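PDB 3GWB: peptidase M16 inactive domain family protein from Pseudomonas fluorescens, which is of unknown function but belongs to the M16 metallopeptidase family, whose members are generally assigned metal-dependent hydrolase activity that this inactive-domain protein may lack. Local coordinates for residues G22-F27 and N196-L201; F42-S47 and A189-A194; S46-N51 and P225-I230; G54-T59 and K185-K190; Y91-V96 and H163-A168. All blocks are in the same frame, centred on the assembly; numbering follows the deposited sequence.

Interaction 1 (G22-F27 and N196-L201); sequences GAKVLF and NVVIAL
Val25 and Ile199 lie side by side at the centre of a parallel strand pair, 24-29 with 197-203, within the mixed sheet of this M16-type domain. Segments 24-27 and 197-201 of these strands run at 15° to each other and share a regular parallel pattern, in which one residue of each strand bonds to both neighbours of its partner. Ile199 N donates to Lys24 O at 2.6 Å, almost straight along the C=O axis, and Leu26 N donates to Ile199 O at 2.8 Å. Leu201 N then reaches Leu26 O at 2.9 Å, whereas the bond from Lys24 N to Val197 O, at 3.4 Å, is weak.

Apolar groups follow this register on both faces of the sheet. Ala23 sets its CB against Ile199 CD1 (3.8 Å), and CG2 of Val25, beside its own backbone N, rests against Ile199 CB. With Phe27 and Leu201, the Val25 and Ile199 side chains share one face, which helix 207-220 covers through Ala210 and Ala214. On the other face, Leu26 CD1 meets Val198 CG1 at 4.2 Å.

Further out, strand 15-18 bonds to the far edge of 24-29, while strand 35-42 flanks 197-203, so that the pair is held between two antiparallel neighbours. At Phe27, backbone and ring share one partner: CA makes a CA-H...O contact to Leu201 O at 3.2 Å, and with CG anti to the backbone N (chi1 166°), ring atom CD1 comes within 3.3 Å of the same Leu201 O, which approaches the ring at a slant.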
# COMPACT_ATOMS: atom_id res chain seq x y z
N GLY A 22 -19.44 -5.47 28.88
CA GLY A 22 -18.22 -6.17 29.21
C GLY A 22 -17.04 -5.82 28.31
O GLY A 22 -16.02 -6.51 28.33
N ALA A 23 -17.17 -4.76 27.52
CA ALA A 23 -16.07 -4.36 26.65
C ALA A 23 -15.00 -3.61 27.45
O ALA A 23 -15.31 -2.77 28.29
CB ALA A 23 -16.59 -3.47 25.50
N LYS A 24 -13.74 -3.92 27.18
CA LYS A 24 -12.64 -3.26 27.88
C LYS A 24 -12.35 -1.94 27.16
O LYS A 24 -12.14 -1.92 25.96
CB LYS A 24 -11.39 -4.13 27.85
CG LYS A 24 -11.60 -5.54 28.35
CD LYS A 24 -10.35 -6.39 28.16
CE LYS A 24 -9.19 -5.86 28.99
NZ LYS A 24 -9.53 -5.89 30.44
N VAL A 25 -12.35 -0.84 27.91
CA VAL A 25 -12.07 0.48 27.34
C VAL A 25 -10.76 1.08 27.88
O VAL A 25 -10.51 1.05 29.09
CB VAL A 25 -13.21 1.49 27.66
CG1 VAL A 25 -12.94 2.81 26.96
CG2 VAL A 25 -14.56 0.93 27.23
N LEU A 26 -9.92 1.60 26.99
CA LEU A 26 -8.68 2.26 27.40
C LEU A 26 -8.67 3.62 26.72
O LEU A 26 -8.96 3.74 25.52
CB LEU A 26 -7.45 1.46 26.99
CG LEU A 26 -7.20 0.20 27.83
CD1 LEU A 26 -8.14 -0.93 27.39
CD2 LEU A 26 -5.75 -0.22 27.66
N PHE A 27 -8.33 4.66 27.48
CA PHE A 27 -8.37 6.01 26.95
C PHE A 27 -7.23 6.90 27.41
O PHE A 27 -6.80 6.86 28.57
CB PHE A 27 -9.70 6.65 27.36
CG PHE A 27 -9.75 8.14 27.19
CD1 PHE A 27 -9.73 8.72 25.93
CD2 PHE A 27 -9.86 8.96 28.31
CE1 PHE A 27 -9.80 10.10 25.78
CE2 PHE A 27 -9.93 10.35 28.17
CZ PHE A 27 -9.90 10.91 26.91
N ASN A 196 -16.37 -9.41 23.39
CA ASN A 196 -15.15 -9.90 22.73
C ASN A 196 -14.30 -8.79 22.11
O ASN A 196 -13.41 -9.05 21.30
CB ASN A 196 -15.55 -10.90 21.62
CG ASN A 196 -14.41 -11.79 21.19
OD1 ASN A 196 -13.74 -12.40 22.02
ND2 ASN A 196 -14.19 -11.89 19.88
N VAL A 197 -14.57 -7.55 22.50
CA VAL A 197 -13.82 -6.43 21.94
C VAL A 197 -13.11 -5.53 22.94
O VAL A 197 -13.50 -5.43 24.11
CB VAL A 197 -14.76 -5.53 21.09
CG1 VAL A 197 -15.63 -4.67 22.02
CG2 VAL A 197 -13.92 -4.65 20.14
N VAL A 198 -12.04 -4.90 22.47
CA VAL A 198 -11.28 -3.95 23.27
C VAL A 198 -11.50 -2.61 22.58
O VAL A 198 -11.33 -2.50 21.38
CB VAL A 198 -9.76 -4.24 23.25
CG1 VAL A 198 -9.01 -3.09 23.93
CG2 VAL A 198 -9.48 -5.55 23.98
N ILE A 199 -11.89 -1.59 23.35
CA ILE A 199 -12.15 -0.27 22.79
C ILE A 199 -11.05 0.70 23.23
O ILE A 199 -10.95 1.02 24.40
CB ILE A 199 -13.52 0.27 23.27
CG1 ILE A 199 -14.63 -0.66 22.77
CG2 ILE A 199 -13.75 1.68 22.77
CD1 ILE A 199 -15.97 -0.38 23.41
N ALA A 200 -10.24 1.15 22.28
CA ALA A 200 -9.14 2.06 22.57
C ALA A 200 -9.44 3.43 21.97
O ALA A 200 -9.82 3.52 20.81
CB ALA A 200 -7.83 1.50 22.02
N LEU A 201 -9.25 4.48 22.75
CA LEU A 201 -9.53 5.85 22.32
C LEU A 201 -8.42 6.81 22.69
O LEU A 201 -7.97 6.82 23.83
CB LEU A 201 -10.82 6.35 22.98
CG LEU A 201 -12.19 6.15 22.33
CD1 LEU A 201 -13.28 6.52 23.34
CD2 LEU A 201 -12.29 7.01 21.07

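Interaction 2 (F42-S47 and A189-A194); sequences FAAGSS and AKAYAA
Phe42 presents its ring to the end of helix 181-191, where Tyr192 is the first residue to leave the helical path. CD2 of Tyr192 is the bump: it sits 3.5 Å above the Phe42 plane, over the middle of the ring. Tyr192 CG lies anti to its carbonyl carbon (chi1 -76°), which carries the tyrosine ring to Phe42 and Ala44. The two rings are inclined at 37° with centroids 4.4 Å apart, neither stacked flat nor set edge to face, and the long directions of the side chains cross at about a right angle. Phe42 CE1 meanwhile slips in against Tyr192 O (3.5 Å), so that the ring fits the hollow between the tyrosine side chain and its own carbonyl.

A smaller knob lies next to it. The methyl of Ala44 points at the helix end and nestles between Ala191 CB and Tyr192 CE1, the latter at 3.8 Å. What brings it there is the inverse gamma turn centred on Ala43, which folds the chain sharply after strand 35-42 and carries a weak bond from Ala44 N to Phe42 O. The 3.5 Å between Ala44 CB and Ala191 CB is a close approach, and the small size of alanine on both sides is consistent with it.

At the far end of the tyrosine a water lies in the ring plane, accepting from Tyr192 OH at 2.6 Å and donating to Ala44 O at 2.8 Å. The hydroxyl also bonds Asn60 ND2. The chemistry is therefore divided: carbon contacts fill the buried middle, while a bridging water and an asparagine satisfy the phenol, which probably helps to hold the ring's outer end in place.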
# COMPACT_ATOMS: atom_id res chain seq x y z
N PHE A 42 -10.97 -6.93 18.13
CA PHE A 42 -11.80 -8.09 18.43
C PHE A 42 -10.95 -9.35 18.37
O PHE A 42 -10.00 -9.43 17.60
CB PHE A 42 -12.91 -8.28 17.38
CG PHE A 42 -13.86 -7.11 17.27
CD1 PHE A 42 -15.09 -7.15 17.90
CD2 PHE A 42 -13.53 -5.99 16.50
CE1 PHE A 42 -15.98 -6.09 17.78
CE2 PHE A 42 -14.42 -4.93 16.38
CZ PHE A 42 -15.64 -4.98 17.02
N ALA A 43 -11.28 -10.33 19.20
CA ALA A 43 -10.60 -11.62 19.16
C ALA A 43 -11.33 -12.34 18.03
O ALA A 43 -12.06 -13.32 18.26
CB ALA A 43 -10.78 -12.36 20.48
N ALA A 44 -11.15 -11.84 16.81
CA ALA A 44 -11.80 -12.37 15.62
C ALA A 44 -10.83 -12.59 14.45
O ALA A 44 -11.16 -12.29 13.29
CB ALA A 44 -12.92 -11.44 15.18
N GLY A 45 -9.64 -13.10 14.74
CA GLY A 45 -8.67 -13.36 13.69
C GLY A 45 -8.87 -14.75 13.11
O GLY A 45 -9.80 -15.45 13.49
N SER A 46 -7.98 -15.15 12.21
CA SER A 46 -8.08 -16.44 11.56
C SER A 46 -8.02 -17.63 12.53
O SER A 46 -8.48 -18.73 12.21
CB SER A 46 -7.00 -16.58 10.49
OG SER A 46 -5.70 -16.46 11.03
N SER A 47 -7.48 -17.40 13.72
CA SER A 47 -7.38 -18.46 14.72
C SER A 47 -8.78 -18.91 15.15
O SER A 47 -8.94 -19.95 15.79
CB SER A 47 -6.57 -17.99 15.93
OG SER A 47 -7.20 -16.93 16.64
N ALA A 189 -21.82 -12.46 14.64
CA ALA A 189 -22.60 -12.43 15.88
C ALA A 189 -21.80 -13.00 17.05
O ALA A 189 -22.00 -12.62 18.21
CB ALA A 189 -23.89 -13.21 15.69
N LYS A 190 -20.90 -13.92 16.73
CA LYS A 190 -20.07 -14.57 17.73
C LYS A 190 -18.75 -13.85 18.03
O LYS A 190 -18.41 -13.60 19.19
CB LYS A 190 -19.75 -16.00 17.27
CG LYS A 190 -18.72 -16.73 18.12
CD LYS A 190 -18.59 -18.20 17.71
CE LYS A 190 -17.92 -18.37 16.36
NZ LYS A 190 -16.52 -17.87 16.39
N ALA A 191 -18.01 -13.51 16.98
CA ALA A 191 -16.70 -12.88 17.13
C ALA A 191 -16.70 -11.36 17.30
O ALA A 191 -15.76 -10.80 17.85
CB ALA A 191 -15.81 -13.27 15.94
N TYR A 192 -17.75 -10.70 16.82
CA TYR A 192 -17.79 -9.25 16.97
C TYR A 192 -18.68 -8.82 18.13
O TYR A 192 -19.07 -7.66 18.25
CB TYR A 192 -18.23 -8.60 15.66
CG TYR A 192 -17.11 -8.57 14.63
CD1 TYR A 192 -16.67 -9.74 14.02
CD2 TYR A 192 -16.45 -7.38 14.32
CE1 TYR A 192 -15.61 -9.73 13.13
CE2 TYR A 192 -15.38 -7.36 13.43
CZ TYR A 192 -14.96 -8.54 12.84
OH TYR A 192 -13.90 -8.53 11.97
N ALA A 193 -19.00 -9.78 19.01
CA ALA A 193 -19.83 -9.49 20.18
C ALA A 193 -19.09 -8.49 21.08
O ALA A 193 -17.86 -8.52 21.17
CB ALA A 193 -20.13 -10.79 20.94
N ALA A 194 -19.84 -7.61 21.72
CA ALA A 194 -19.27 -6.59 22.59
C ALA A 194 -18.33 -7.15 23.67
O ALA A 194 -17.32 -6.53 23.99
CB ALA A 194 -20.39 -5.79 23.23
O HOH W 1 -12.92 -10.95 11.53

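Interaction 3 (S46-N51 and P225-I230); sequences SSQDGN and PALAKI
Gln48 reaches from the loop after strand 35-42 toward Leu227 and Ile230 on the extended segment 225-230, and its side chain can be followed outward atom by atom. At the root, CB lies by Phe187 of helix 181-191. CG, anti to the carbonyl carbon (chi1 -62°), comes 4.0 Å from Leu227 CD1 while also resting against Ala43 O. A bend at the second torsion (chi2 -56°) turns the chain, and CD then lies 3.8 Å from the same Leu227 CD1. The two side chains slide past each other in opposite directions, so that one leucine methyl serves successive atoms of the glutamine, OE1 being nearest at 3.6 Å. On the other branch, NE2 lies toward Ile230 CD1; the modelled separation is too short to be trusted in detail, but it places the isoleucine methyl against the amide.

Ile230 also leans on Ser47: CD1 lies 3.9 Å from Ser47 OG, whose hydroxyl is committed to Lys92 O. No hydrogen bond joins the two segments; the contact works by shape at a partly open surface. Cutting Gln48 back to an alanine removes CG and the amide, which is likely to leave Leu227 CD1 without its partner and open a gap between the two loops.

In the wider fold, this linker from helix 207-220 to strand 239-244 passes over the end of helix 181-191, where Leu227 touches Lys190 and bonds through its N to Asn196. Further along the linker, Ile230 N bonds Gln307, on the way to the second half of the chain.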
# COMPACT_ATOMS: atom_id res chain seq x y z
N SER A 46 -7.98 -15.15 12.21
CA SER A 46 -8.08 -16.44 11.56
C SER A 46 -8.02 -17.63 12.53
O SER A 46 -8.48 -18.73 12.21
CB SER A 46 -7.00 -16.58 10.49
OG SER A 46 -5.70 -16.46 11.03
N SER A 47 -7.48 -17.40 13.72
CA SER A 47 -7.38 -18.46 14.72
C SER A 47 -8.78 -18.91 15.15
O SER A 47 -8.94 -19.95 15.79
CB SER A 47 -6.57 -17.99 15.93
OG SER A 47 -7.20 -16.93 16.64
N GLN A 48 -9.79 -18.12 14.80
CA GLN A 48 -11.17 -18.43 15.15
C GLN A 48 -11.91 -19.04 13.96
O GLN A 48 -13.10 -19.35 14.06
CB GLN A 48 -11.93 -17.18 15.61
CG GLN A 48 -11.38 -16.50 16.87
CD GLN A 48 -11.30 -17.43 18.07
OE1 GLN A 48 -12.12 -18.33 18.24
NE2 GLN A 48 -10.31 -17.19 18.92
N ASP A 49 -11.21 -19.21 12.84
CA ASP A 49 -11.80 -19.77 11.63
C ASP A 49 -12.51 -21.10 11.81
O ASP A 49 -13.57 -21.33 11.23
CB ASP A 49 -10.73 -19.95 10.54
CG ASP A 49 -10.42 -18.67 9.79
OD1 ASP A 49 -11.17 -17.68 9.94
OD2 ASP A 49 -9.42 -18.65 9.03
N GLY A 50 -11.92 -21.99 12.60
CA GLY A 50 -12.54 -23.29 12.79
C GLY A 50 -12.45 -24.09 11.50
O GLY A 50 -11.37 -24.21 10.90
N ASN A 51 -13.58 -24.61 11.04
CA ASN A 51 -13.63 -25.41 9.83
C ASN A 51 -13.82 -24.58 8.56
O ASN A 51 -14.03 -25.13 7.48
CB ASN A 51 -14.79 -26.40 9.91
CG ASN A 51 -16.14 -25.72 9.76
OD1 ASN A 51 -16.49 -24.85 10.56
ND2 ASN A 51 -16.89 -26.11 8.74
N PRO A 225 -20.48 -12.95 24.89
CA PRO A 225 -19.26 -12.99 25.68
C PRO A 225 -17.98 -13.07 24.85
O PRO A 225 -18.02 -13.18 23.62
CB PRO A 225 -19.46 -14.25 26.52
CG PRO A 225 -20.11 -15.16 25.52
CD PRO A 225 -21.14 -14.26 24.85
N ALA A 226 -16.85 -13.00 25.53
CA ALA A 226 -15.55 -13.09 24.89
C ALA A 226 -15.35 -14.55 24.52
O ALA A 226 -15.85 -15.44 25.21
CB ALA A 226 -14.47 -12.65 25.84
N LEU A 227 -14.63 -14.80 23.43
CA LEU A 227 -14.37 -16.16 23.00
C LEU A 227 -13.22 -16.69 23.85
O LEU A 227 -12.44 -15.91 24.39
CB LEU A 227 -13.99 -16.19 21.52
CG LEU A 227 -15.10 -15.71 20.57
CD1 LEU A 227 -14.61 -15.82 19.13
CD2 LEU A 227 -16.36 -16.53 20.79
N ALA A 228 -13.12 -18.01 23.97
CA ALA A 228 -12.06 -18.61 24.77
C ALA A 228 -10.71 -18.41 24.09
O ALA A 228 -10.62 -18.35 22.87
CB ALA A 228 -12.33 -20.10 24.96
N LYS A 229 -9.66 -18.30 24.90
CA LYS A 229 -8.32 -18.10 24.36
C LYS A 229 -7.80 -19.38 23.73
O LYS A 229 -8.16 -20.49 24.14
CB LYS A 229 -7.38 -17.64 25.47
CG LYS A 229 -7.73 -16.27 26.02
CD LYS A 229 -6.77 -15.85 27.12
CE LYS A 229 -7.09 -14.45 27.61
NZ LYS A 229 -6.13 -14.02 28.66
N ILE A 230 -6.96 -19.22 22.71
CA ILE A 230 -6.38 -20.35 21.99
C ILE A 230 -5.28 -20.99 22.84
O ILE A 230 -4.56 -20.31 23.58
CB ILE A 230 -5.81 -19.89 20.62
CG1 ILE A 230 -6.95 -19.74 19.61
CG2 ILE A 230 -4.82 -20.91 20.08
CD1 ILE A 230 -8.00 -18.72 19.98

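Interaction 4 (G54-T59 and K185-K190); sequences GVALLT and KAFHAK
A nearly perpendicular helix crossing joins the start of helix 55-62 to helix 181-191, where Phe187 inserts its ring among Val55, Ala56 and Thr59. The axes of helix segments 55-59 and 185-190 come within 9.9 Å of each other at 85°, a separation that a single large side chain can bridge. With CG anti to the backbone N (chi1 -177°), Phe187 extends straight across. Over one face of its ring sit Val55 CG1, offset toward the rim, and Ala56 N; CZ meets Ala56 CB at 3.7 Å and CE2 comes 3.6 Å from Ala56 CA.

Thr59 completes the seat. Its OG1 approaches Phe187 CD2 at 3.4 Å, obliquely, yet satisfies its polarity within its own helix by bonding Val55 O at 2.8 Å. That carbonyl also accepts from Thr59 N, the two donors reaching it from opposite faces of its plane. Thr59 CG2 packs on His188 CB at 4.0 Å, near the plane of the imidazole, which bonds Val119 O through NE2 and stacks on Tyr192.

At the beginning of the helix, Gly54 occupies the N-cap position, and Asp49 bonds both Gly54 N and Ala56 N. In active M16 peptidases the equivalent helix carries the inverted zinc motif HXXEH; here Leu57 probably stands where the motif's first histidine would be, consistent with an M16 domain that keeps the helix and lacks the metal site.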
# COMPACT_ATOMS: atom_id res chain seq x y z
N GLY A 54 -10.37 -18.63 6.49
CA GLY A 54 -10.64 -17.41 5.75
C GLY A 54 -11.95 -16.69 6.09
O GLY A 54 -12.16 -15.56 5.64
N VAL A 55 -12.83 -17.31 6.87
CA VAL A 55 -14.10 -16.65 7.17
C VAL A 55 -13.88 -15.39 8.02
O VAL A 55 -14.58 -14.40 7.85
CB VAL A 55 -15.08 -17.63 7.88
CG1 VAL A 55 -14.61 -17.96 9.29
CG2 VAL A 55 -16.47 -17.02 7.91
N ALA A 56 -12.89 -15.41 8.89
CA ALA A 56 -12.60 -14.26 9.74
C ALA A 56 -12.17 -13.07 8.90
O ALA A 56 -12.64 -11.95 9.08
CB ALA A 56 -11.51 -14.60 10.76
N LEU A 57 -11.26 -13.31 7.96
CA LEU A 57 -10.78 -12.22 7.14
C LEU A 57 -11.88 -11.69 6.23
O LEU A 57 -12.01 -10.48 6.02
CB LEU A 57 -9.57 -12.70 6.33
CG LEU A 57 -8.58 -11.60 5.93
CD1 LEU A 57 -7.15 -12.10 6.16
CD2 LEU A 57 -8.81 -11.19 4.49
N LEU A 58 -12.70 -12.60 5.71
CA LEU A 58 -13.78 -12.20 4.82
C LEU A 58 -14.82 -11.37 5.57
O LEU A 58 -15.32 -10.37 5.05
CB LEU A 58 -14.42 -13.44 4.22
CG LEU A 58 -15.38 -13.27 3.04
CD1 LEU A 58 -14.78 -12.35 1.98
CD2 LEU A 58 -15.67 -14.66 2.45
N THR A 59 -15.15 -11.77 6.79
CA THR A 59 -16.13 -11.03 7.58
C THR A 59 -15.60 -9.62 7.84
O THR A 59 -16.33 -8.64 7.67
CB THR A 59 -16.42 -11.72 8.94
OG1 THR A 59 -16.89 -13.06 8.72
CG2 THR A 59 -17.50 -10.96 9.71
N LYS A 185 -22.65 -14.12 8.83
CA LYS A 185 -23.58 -13.57 9.81
C LYS A 185 -23.38 -14.22 11.17
O LYS A 185 -23.37 -13.54 12.20
CB LYS A 185 -25.03 -13.77 9.35
CG LYS A 185 -25.46 -12.82 8.24
CD LYS A 185 -26.91 -13.06 7.85
CE LYS A 185 -27.36 -12.08 6.77
NZ LYS A 185 -28.79 -12.28 6.40
N ALA A 186 -23.21 -15.54 11.16
CA ALA A 186 -23.01 -16.29 12.40
C ALA A 186 -21.65 -15.98 13.02
O ALA A 186 -21.54 -15.86 14.24
CB ALA A 186 -23.14 -17.78 12.13
N PHE A 187 -20.61 -15.87 12.19
CA PHE A 187 -19.28 -15.56 12.70
C PHE A 187 -19.27 -14.17 13.34
O PHE A 187 -18.71 -13.97 14.41
CB PHE A 187 -18.22 -15.60 11.60
CG PHE A 187 -16.83 -15.36 12.09
CD1 PHE A 187 -16.15 -16.34 12.81
CD2 PHE A 187 -16.21 -14.12 11.92
CE1 PHE A 187 -14.89 -16.11 13.33
CE2 PHE A 187 -14.94 -13.88 12.44
CZ PHE A 187 -14.28 -14.87 13.15
N HIS A 188 -19.90 -13.22 12.66
CA HIS A 188 -19.98 -11.84 13.16
C HIS A 188 -20.70 -11.74 14.51
O HIS A 188 -20.25 -11.04 15.41
CB HIS A 188 -20.68 -10.96 12.12
CG HIS A 188 -20.73 -9.51 12.49
ND1 HIS A 188 -21.80 -8.95 13.16
CD2 HIS A 188 -19.83 -8.52 12.32
CE1 HIS A 188 -21.55 -7.67 13.40
NE2 HIS A 188 -20.36 -7.39 12.90
N ALA A 189 -21.82 -12.46 14.64
CA ALA A 189 -22.60 -12.43 15.88
C ALA A 189 -21.80 -13.00 17.05
O ALA A 189 -22.00 -12.62 18.21
CB ALA A 189 -23.89 -13.21 15.69
N LYS A 190 -20.90 -13.92 16.73
CA LYS A 190 -20.07 -14.57 17.73
C LYS A 190 -18.75 -13.85 18.03
O LYS A 190 -18.41 -13.60 19.19
CB LYS A 190 -19.75 -16.00 17.27
CG LYS A 190 -18.72 -16.73 18.12
CD LYS A 190 -18.59 -18.20 17.71
CE LYS A 190 -17.92 -18.37 16.36
NZ LYS A 190 -16.52 -17.87 16.39

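Interaction 5 (Y91-V96 and H163-A168); sequences YKDMAV and HPYAHA
Lys92 stretches from the turn before strand 95-102 to the backbone of Tyr165 and His167. Its conformation explains the reach: CG lies anti to the carbonyl carbon, a bend at chi2 (-74°) swings the chain toward the opposite loop, and the last two torsions are extended. CB stays by the tyrosine ring, 4.1 Å from Tyr165 CD1, while NZ bonds two carbonyls. It donates to His167 O at 2.7 Å from above the carbonyl plane and to Tyr165 O, tilted from that plane; the latter bond is doubtfully short as modelled. Two oxygens thus grip one ammonium.

Next along the ring, Asp93 has its CG between the backbone N and the carbonyl carbon (chi1 57°), CB lies 3.7 Å from Tyr165 OH, and the carboxylate stands almost upright to the ring plane, at 85°. Neither polar end relies on the other: Asp93 OD2 bonds Gln307 N and Tyr378 OH, and Tyr165 OH bonds Ala308 N.

A methionine in place of Lys92 would probably leave the carbonyls of Tyr165 and His167 without their shared donor, and the loop would be freer to turn. Tyr165 O lies within the type I beta turn from His163 to Ala166, His167 O just after it. Lys92 and Asp93 lie in the beta-hairpin turn joining antiparallel strands 85-90 and 95-102, closed by Tyr91 N to Met94 O, which here meets that type I turn.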
# COMPACT_ATOMS: atom_id res chain seq x y z
N TYR A 91 -6.09 -10.52 11.24
CA TYR A 91 -4.82 -11.23 11.34
C TYR A 91 -5.01 -12.62 11.93
O TYR A 91 -6.07 -13.22 11.77
CB TYR A 91 -3.88 -10.39 12.21
CG TYR A 91 -3.86 -8.95 11.74
CD1 TYR A 91 -3.20 -8.59 10.56
CD2 TYR A 91 -4.57 -7.96 12.42
CE1 TYR A 91 -3.26 -7.29 10.07
CE2 TYR A 91 -4.64 -6.65 11.94
CZ TYR A 91 -3.98 -6.33 10.76
OH TYR A 91 -4.05 -5.05 10.26
N LYS A 92 -3.99 -13.12 12.62
CA LYS A 92 -4.06 -14.45 13.22
C LYS A 92 -4.90 -14.48 14.49
O LYS A 92 -5.82 -15.28 14.60
CB LYS A 92 -2.65 -14.95 13.56
CG LYS A 92 -1.74 -15.18 12.37
CD LYS A 92 -2.12 -16.44 11.63
CE LYS A 92 -1.06 -16.82 10.61
NZ LYS A 92 -1.37 -18.14 10.01
N ASP A 93 -4.60 -13.61 15.45
CA ASP A 93 -5.37 -13.62 16.69
C ASP A 93 -6.29 -12.42 16.92
O ASP A 93 -7.02 -12.39 17.90
CB ASP A 93 -4.44 -13.85 17.90
CG ASP A 93 -3.33 -12.83 18.02
OD1 ASP A 93 -3.14 -12.04 17.07
OD2 ASP A 93 -2.64 -12.82 19.06
N MSE A 94 -6.27 -11.44 16.02
CA MSE A 94 -7.15 -10.29 16.18
C MSE A 94 -7.67 -9.77 14.85
O MSE A 94 -7.17 -10.11 13.78
CB MSE A 94 -6.44 -9.15 16.94
CG MSE A 94 -5.12 -8.66 16.33
SE MSE A 94 -4.53 -7.08 17.03
CE MSE A 94 -3.95 -7.59 18.64
N ALA A 95 -8.72 -8.95 14.93
CA ALA A 95 -9.34 -8.32 13.78
C ALA A 95 -9.62 -6.90 14.27
O ALA A 95 -10.01 -6.71 15.43
CB ALA A 95 -10.64 -9.02 13.39
N VAL A 96 -9.42 -5.92 13.41
CA VAL A 96 -9.62 -4.54 13.83
C VAL A 96 -10.53 -3.72 12.93
O VAL A 96 -10.71 -4.01 11.75
CB VAL A 96 -8.26 -3.81 13.93
CG1 VAL A 96 -7.26 -4.67 14.72
CG2 VAL A 96 -7.71 -3.52 12.54
N HIS A 163 -2.31 -26.51 14.84
CA HIS A 163 -2.65 -25.35 15.65
C HIS A 163 -3.33 -24.30 14.78
O HIS A 163 -2.97 -24.13 13.61
CB HIS A 163 -1.38 -24.77 16.27
CG HIS A 163 -1.63 -23.63 17.19
ND1 HIS A 163 -1.93 -23.79 18.52
CD2 HIS A 163 -1.67 -22.29 16.96
CE1 HIS A 163 -2.13 -22.61 19.08
NE2 HIS A 163 -1.98 -21.68 18.15
N PRO A 164 -4.32 -23.57 15.33
CA PRO A 164 -5.05 -22.53 14.60
C PRO A 164 -4.20 -21.45 13.91
O PRO A 164 -4.69 -20.77 13.01
CB PRO A 164 -5.98 -21.95 15.66
CG PRO A 164 -6.30 -23.17 16.48
CD PRO A 164 -4.94 -23.81 16.64
N TYR A 165 -2.95 -21.27 14.33
CA TYR A 165 -2.08 -20.27 13.71
C TYR A 165 -1.42 -20.80 12.44
O TYR A 165 -0.88 -20.02 11.65
CB TYR A 165 -0.96 -19.81 14.65
CG TYR A 165 -1.37 -18.97 15.84
CD1 TYR A 165 -2.62 -18.34 15.89
CD2 TYR A 165 -0.50 -18.80 16.91
CE1 TYR A 165 -2.97 -17.55 16.99
CE2 TYR A 165 -0.83 -18.02 18.00
CZ TYR A 165 -2.07 -17.39 18.04
OH TYR A 165 -2.38 -16.63 19.14
N ALA A 166 -1.45 -22.11 12.25
CA ALA A 166 -0.81 -22.72 11.09
C ALA A 166 -1.34 -22.29 9.72
O ALA A 166 -0.56 -21.93 8.83
CB ALA A 166 -0.88 -24.24 11.21
N HIS A 167 -2.66 -22.32 9.53
CA HIS A 167 -3.24 -21.99 8.23
C HIS A 167 -3.23 -20.51 7.89
O HIS A 167 -3.27 -19.65 8.77
CB HIS A 167 -4.67 -22.54 8.16
CG HIS A 167 -5.65 -21.78 8.99
ND1 HIS A 167 -6.42 -20.75 8.49
CD2 HIS A 167 -5.96 -21.87 10.31
CE1 HIS A 167 -7.16 -20.25 9.46
NE2 HIS A 167 -6.90 -20.91 10.57
N ALA A 168 -3.18 -20.22 6.59
CA ALA A 168 -3.16 -18.84 6.11
C ALA A 168 -4.46 -18.14 6.49
O ALA A 168 -5.54 -18.70 6.35
CB ALA A 168 -2.97 -18.82 4.61

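Read together, the five contacts show chemistry changing with depth. Interaction 1 is a buried sheet pair held chiefly by backbone bonds; interactions 2 and 4 are also buried, but side chains do the work, and both use helix 181-191. Interaction 3 lies at the surface and has no hydrogen bond between its segments, whereas the partly buried interaction 5 depends on a charged group reaching carbonyls. The loop 43-51 ties interactions 2 to 5 together: it serves interactions 2 and 3, bonds to the turn of interaction 5 through Ser46 N to Tyr91 O and Ser47 N to Lys92 O, and through Asp49 to the helix start of interaction 4. Asn196 joins interaction 1 to interactions 2 and 3.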